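PDB 6O59: germination protein from Bacillus megaterium, which probably takes part in germinant sensing as part of the spore germinant receptor GerK3, this chain being the N-terminal domain of its A subunit. Local coordinates for residues 5-10 with 14-19; 199-204 with 263-268. One frame throughout, in Å; residues are numbered along the deposited sequence.

Interactions 1 and 2 sit in separate parts of the domain, their centres 32 Å apart and their nearest atoms about 12 Å apart. Each involves a helix lying against one of two five-stranded antiparallel sheets, and both sheets have the strand order 1-2-4-5-3. Residues 5-10 and 14-19 are sequence neighbours: a helical backbone hydrogen bond and leucine packing join them, and the contact runs from buried Leu10 and Leu14 out to exposed Lys7. Residues 199-204 and 263-268 are 59 residues apart at their closest ends and meet through three buried residues in van der Waals contacts of one isoleucine methyl, without a polar bond; charged groups are kept to other sides of helix 195-206.

Interaction 1: residues 5-10 with 14-19; sequences SLKNLL and LTLIKE
Leu10 and Leu14 pack one turn apart at the start of helix 10-20, a helix laid against a five-stranded antiparallel sheet. The backbone evidence for the first turn is the i+4 to i hydrogen bond from Leu14 N to Leu10 O, 2.9 Å long with an N-H...O angle of 152°. Leu9, immediately before the helix, occupies the N-cap position.

With CG of Leu10 opposite its backbone N (chi1 163°) and CG of Leu14 beside its own (chi1 -63°), the two side chains meet at a slant. The branch doing most of the touching is CD1 of Leu10, which lies 3.9 Å from both CG and CD1 of Leu14. Both residues are buried: Leu10 reaches Ala41 and Ala43 of strand 40-47, while Leu14 meets Val45 of that strand and Ile29 and His31 of strand 27-34. The pair therefore joins the first helical turn to two adjacent strands.

A smaller contact brings the preceding loop against the helix at Leu16. Leu16 starts out toward the loop and also packs on Trp98 of helix 98-106. Lys7 O accepts a hydrogen bond from Asn13 ND2, a further link between loop and helix. The Lys7 chain bends at chi2 and chi3, carrying its amine away while its aliphatic CG remains 3.8 Å from Leu16 CD1.

Interaction 2: residues 199-204 with 263-268; sequences KEIRKR and LIAPAL
Ile201 reaches from helix 195-206 to Ala265, the last residue of strand 262-265 in a five-stranded antiparallel sheet, and to Pro266 just beyond it: a helix-on-sheet contact made by one branched side chain. Between the two segments the touching is done by its terminal methyl, CD1. Ile201 CD1 lies 3.7 Å from the carbonyl oxygen of Ala265 and 4.1 Å from Ala265 CB, so it meets both backbone and side chain of that residue. The same methyl is 4.0 Å from Pro266 CD and sits over a face of the proline ring, shifted toward that atom. With CG1 beside the backbone N (chi1 -72°) and CD1 extended (chi2 171°), Ile201 spans a CA separation from Ala265 of 7.7 Å.

All three residues are buried, and Ile201 also touches Ile252 of strand 252-256 and Pro232. A cis peptide joins Ala265 to Pro266 where the chain leaves the strand. The receiving surface is positioned by hydrogen bonds: Ala265 pairs with Ile252 and Ala267 with Thr233 through the backbone, while Arg251 NH2 bonds to the carbonyl oxygens of Pro266 and Ala267.

Farther out, polar groups occupy other sides of the helix. Arg202 NE forms a salt bridge with Glu172 OE1 on strand 169-176. Glu200 holds a salt-bridge network with Lys203 and Arg204 along the helix surface, in which its OE1 is 2.9 Å from Arg204 NH1 and 3.5 Å from Lys203 NZ.

Interaction 1: residues 5-10 with 14-19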
loop_
_atom_site.group_PDB
_atom_site.type_symbol
_atom_site.label_atom_id
_atom_site.label_comp_id
_atom_site.label_asym_id
_atom_site.label_seq_id
_atom_site.Cartn_x
_atom_site.Cartn_y
_atom_site.Cartn_z
ATOM N N SER A 5 -21.652 3.032 5.922
ATOM C CA SER A 5 -21.827 3.816 4.693
ATOM C C SER A 5 -20.721 4.861 4.545
ATOM O O SER A 5 -19.985 5.145 5.495
ATOM C CB SER A 5 -23.196 4.481 4.649
ATOM O OG SER A 5 -23.719 4.493 3.331
ATOM N N LEU A 6 -20.571 5.402 3.338
ATOM C CA LEU A 6 -19.500 6.365 3.084
ATOM C C LEU A 6 -19.927 7.774 3.482
ATOM O O LEU A 6 -21.101 8.146 3.350
ATOM C CB LEU A 6 -19.061 6.312 1.615
ATOM C CG LEU A 6 -17.947 5.331 1.189
ATOM C CD1 LEU A 6 -17.748 4.175 2.138
ATOM C CD2 LEU A 6 -18.163 4.839 -0.214
ATOM N N LYS A 7 -18.966 8.543 4.011
ATOM C CA LYS A 7 -19.200 9.910 4.455
ATOM C C LYS A 7 -19.369 10.810 3.234
ATOM O O LYS A 7 -18.840 10.493 2.175
ATOM C CB LYS A 7 -18.060 10.396 5.374
ATOM C CG LYS A 7 -17.917 9.625 6.709
ATOM C CD LYS A 7 -19.147 9.668 7.644
ATOM C CE LYS A 7 -19.214 10.875 8.554
ATOM N NZ LYS A 7 -20.593 11.119 9.070
ATOM N N ASN A 8 -20.154 11.894 3.359
ATOM C CA ASN A 8 -20.383 12.807 2.240
ATOM C C ASN A 8 -19.154 13.663 1.976
ATOM O O ASN A 8 -18.791 13.808 0.816
ATOM C CB ASN A 8 -21.618 13.666 2.446
ATOM C CG ASN A 8 -22.899 12.917 2.176
ATOM O OD1 ASN A 8 -23.624 12.537 3.103
ATOM N ND2 ASN A 8 -23.207 12.678 0.900
ATOM N N LEU A 9 -18.465 14.157 3.025
ATOM C CA LEU A 9 -17.244 14.954 2.838
ATOM C C LEU A 9 -16.065 14.084 2.375
ATOM O O LEU A 9 -15.871 12.975 2.883
ATOM C CB LEU A 9 -16.857 15.726 4.110
ATOM C CG LEU A 9 -17.799 16.851 4.566
ATOM C CD1 LEU A 9 -17.505 17.235 5.989
ATOM C CD2 LEU A 9 -17.696 18.072 3.661
ATOM N N LEU A 10 -15.293 14.597 1.398
ATOM C CA LEU A 10 -14.107 13.948 0.827
ATOM C C LEU A 10 -13.007 13.843 1.896
ATOM O O LEU A 10 -12.357 12.802 2.011
ATOM C CB LEU A 10 -13.636 14.752 -0.412
ATOM C CG LEU A 10 -12.238 14.550 -0.980
ATOM C CD1 LEU A 10 -12.066 13.172 -1.551
ATOM C CD2 LEU A 10 -11.965 15.545 -2.060
ATOM N N LEU A 14 -11.132 10.502 3.196
ATOM C CA LEU A 14 -9.680 10.370 3.113
ATOM C C LEU A 14 -9.091 10.085 4.494
ATOM O O LEU A 14 -8.287 9.164 4.617
ATOM C CB LEU A 14 -9.020 11.605 2.452
ATOM C CG LEU A 14 -9.412 11.889 0.985
ATOM C CD1 LEU A 14 -8.671 13.078 0.447
ATOM C CD2 LEU A 14 -9.179 10.672 0.064
ATOM N N THR A 15 -9.541 10.799 5.538
ATOM C CA THR A 15 -9.039 10.554 6.894
ATOM C C THR A 15 -9.285 9.102 7.310
ATOM O O THR A 15 -8.372 8.476 7.854
ATOM C CB THR A 15 -9.652 11.517 7.906
ATOM O OG1 THR A 15 -11.040 11.592 7.646
ATOM C CG2 THR A 15 -9.043 12.906 7.835
ATOM N N LEU A 16 -10.491 8.556 6.977
ATOM C CA LEU A 16 -10.922 7.193 7.285
ATOM C C LEU A 16 -10.129 6.144 6.503
ATOM O O LEU A 16 -9.850 5.092 7.073
ATOM C CB LEU A 16 -12.436 7.015 7.069
ATOM C CG LEU A 16 -13.345 7.537 8.225
ATOM C CD1 LEU A 16 -14.757 7.707 7.771
ATOM C CD2 LEU A 16 -13.323 6.617 9.438
ATOM N N ILE A 17 -9.745 6.416 5.230
ATOM C CA ILE A 17 -8.917 5.480 4.451
ATOM C C ILE A 17 -7.553 5.350 5.151
ATOM O O ILE A 17 -7.141 4.243 5.498
ATOM C CB ILE A 17 -8.762 5.914 2.965
ATOM C CG1 ILE A 17 -10.097 5.798 2.204
ATOM C CG2 ILE A 17 -7.633 5.113 2.261
ATOM C CD1 ILE A 17 -10.139 6.620 0.938
ATOM N N LYS A 18 -6.902 6.493 5.413
ATOM C CA LYS A 18 -5.618 6.580 6.106
ATOM C C LYS A 18 -5.663 5.785 7.431
ATOM O O LYS A 18 -4.734 5.039 7.749
ATOM C CB LYS A 18 -5.245 8.053 6.362
ATOM C CG LYS A 18 -5.005 8.872 5.092
ATOM C CD LYS A 18 -4.381 10.230 5.403
ATOM C CE LYS A 18 -4.760 11.301 4.404
ATOM N NZ LYS A 18 -6.079 11.925 4.719
ATOM N N GLU A 19 -6.776 5.922 8.159
ATOM C CA GLU A 19 -7.071 5.275 9.426
ATOM C C GLU A 19 -7.130 3.745 9.251
ATOM O O GLU A 19 -6.428 3.003 9.952
ATOM C CB GLU A 19 -8.426 5.812 9.904
ATOM C CG GLU A 19 -8.669 5.852 11.396
ATOM C CD GLU A 19 -10.097 6.256 11.719
ATOM O OE1 GLU A 19 -10.417 7.465 11.618
ATOM O OE2 GLU A 19 -10.903 5.356 12.055
#

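Interaction 2: residues 199-204 with 263-268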
loop_
_atom_site.group_PDB
_atom_site.type_symbol
_atom_site.label_atom_id
_atom_site.label_comp_id
_atom_site.label_asym_id
_atom_site.label_seq_id
_atom_site.Cartn_x
_atom_site.Cartn_y
_atom_site.Cartn_z
ATOM N N LYS A 199 6.190 -3.552 18.275
ATOM C CA LYS A 199 6.848 -2.446 18.987
ATOM C C LYS A 199 8.327 -2.754 19.258
ATOM O O LYS A 199 9.166 -1.877 19.069
ATOM C CB LYS A 199 6.139 -2.105 20.334
ATOM C CG LYS A 199 4.620 -1.794 20.314
ATOM C CD LYS A 199 4.129 -0.760 19.275
ATOM C CE LYS A 199 3.328 -1.390 18.147
ATOM N NZ LYS A 199 2.644 -0.360 17.326
ATOM N N GLU A 200 8.639 -4.000 19.670
ATOM C CA GLU A 200 10.001 -4.435 19.975
ATOM C C GLU A 200 10.874 -4.548 18.736
ATOM O O GLU A 200 12.029 -4.129 18.782
ATOM C CB GLU A 200 10.012 -5.760 20.746
ATOM C CG GLU A 200 9.768 -5.589 22.243
ATOM C CD GLU A 200 10.540 -4.494 22.965
ATOM O OE1 GLU A 200 11.777 -4.406 22.781
ATOM O OE2 GLU A 200 9.901 -3.719 23.713
ATOM N N ILE A 201 10.341 -5.102 17.636
ATOM C CA ILE A 201 11.112 -5.253 16.403
ATOM C C ILE A 201 11.422 -3.859 15.795
ATOM O O ILE A 201 12.562 -3.618 15.384
ATOM C CB ILE A 201 10.394 -6.211 15.423
ATOM C CG1 ILE A 201 10.509 -7.676 15.948
ATOM C CG2 ILE A 201 10.949 -6.056 13.988
ATOM C CD1 ILE A 201 9.714 -8.711 15.261
ATOM N N ARG A 202 10.429 -2.943 15.807
ATOM C CA ARG A 202 10.550 -1.573 15.304
ATOM C C ARG A 202 11.643 -0.815 16.078
ATOM O O ARG A 202 12.502 -0.189 15.450
ATOM C CB ARG A 202 9.192 -0.861 15.406
ATOM C CG ARG A 202 9.162 0.574 14.866
ATOM C CD ARG A 202 7.917 1.291 15.342
ATOM N NE ARG A 202 6.696 0.691 14.795
ATOM C CZ ARG A 202 5.538 0.604 15.442
ATOM N NH1 ARG A 202 4.489 0.034 14.864
ATOM N NH2 ARG A 202 5.416 1.093 16.670
ATOM N N LYS A 203 11.616 -0.904 17.428
ATOM C CA LYS A 203 12.576 -0.310 18.365
ATOM C C LYS A 203 14.002 -0.793 18.042
ATOM O O LYS A 203 14.892 0.038 17.906
ATOM C CB LYS A 203 12.173 -0.662 19.811
ATOM C CG LYS A 203 13.173 -0.314 20.914
ATOM C CD LYS A 203 12.806 -1.018 22.218
ATOM C CE LYS A 203 13.971 -1.132 23.170
ATOM N NZ LYS A 203 13.606 -1.886 24.400
ATOM N N ARG A 204 14.202 -2.113 17.864
ATOM C CA ARG A 204 15.504 -2.708 17.543
ATOM C C ARG A 204 16.024 -2.225 16.200
ATOM O O ARG A 204 17.216 -1.938 16.082
ATOM C CB ARG A 204 15.443 -4.250 17.542
ATOM C CG ARG A 204 15.229 -4.892 18.909
ATOM C CD ARG A 204 16.310 -4.561 19.922
ATOM N NE ARG A 204 16.442 -5.590 20.958
ATOM C CZ ARG A 204 15.644 -5.702 22.020
ATOM N NH1 ARG A 204 14.620 -4.870 22.181
ATOM N NH2 ARG A 204 15.854 -6.657 22.916
ATOM N N LEU A 263 13.048 -9.854 4.653
ATOM C CA LEU A 263 13.615 -10.326 5.915
ATOM C C LEU A 263 12.477 -10.570 6.890
ATOM O O LEU A 263 11.723 -9.645 7.209
ATOM C CB LEU A 263 14.656 -9.340 6.482
ATOM C CG LEU A 263 15.869 -9.071 5.587
ATOM C CD1 LEU A 263 16.719 -7.961 6.143
ATOM C CD2 LEU A 263 16.703 -10.331 5.382
ATOM N N ILE A 264 12.294 -11.837 7.296
ATOM C CA ILE A 264 11.223 -12.267 8.208
ATOM C C ILE A 264 11.757 -12.215 9.618
ATOM O O ILE A 264 12.855 -12.717 9.885
ATOM C CB ILE A 264 10.721 -13.682 7.825
ATOM C CG1 ILE A 264 10.111 -13.723 6.387
ATOM C CG2 ILE A 264 9.772 -14.290 8.886
ATOM C CD1 ILE A 264 8.919 -12.838 6.122
ATOM N N ALA A 265 10.997 -11.579 10.515
ATOM C CA ALA A 265 11.380 -11.467 11.921
ATOM C C ALA A 265 10.182 -11.705 12.867
ATOM O O ALA A 265 9.086 -11.199 12.623
ATOM C CB ALA A 265 12.017 -10.107 12.193
ATOM N N PRO A 266 10.369 -12.465 13.967
ATOM C CA PRO A 266 11.574 -13.210 14.372
ATOM C C PRO A 266 11.651 -14.506 13.549
ATOM O O PRO A 266 10.609 -15.032 13.147
ATOM C CB PRO A 266 11.348 -13.450 15.884
ATOM C CG PRO A 266 10.027 -12.775 16.234
ATOM C CD PRO A 266 9.285 -12.696 14.936
ATOM N N ALA A 267 12.870 -14.995 13.260
ATOM C CA ALA A 267 13.049 -16.212 12.457
ATOM C C ALA A 267 12.491 -17.457 13.185
ATOM O O ALA A 267 11.907 -18.322 12.541
ATOM C CB ALA A 267 14.514 -16.407 12.106
ATOM N N LEU A 268 12.628 -17.516 14.517
ATOM C CA LEU A 268 12.066 -18.588 15.331
ATOM C C LEU A 268 10.889 -17.987 16.103
ATOM O O LEU A 268 11.082 -17.110 16.953
ATOM C CB LEU A 268 13.120 -19.234 16.247
ATOM C CG LEU A 268 12.723 -20.509 16.971
ATOM C CD1 LEU A 268 12.525 -21.676 15.999
ATOM C CD2 LEU A 268 13.743 -20.860 18.013
#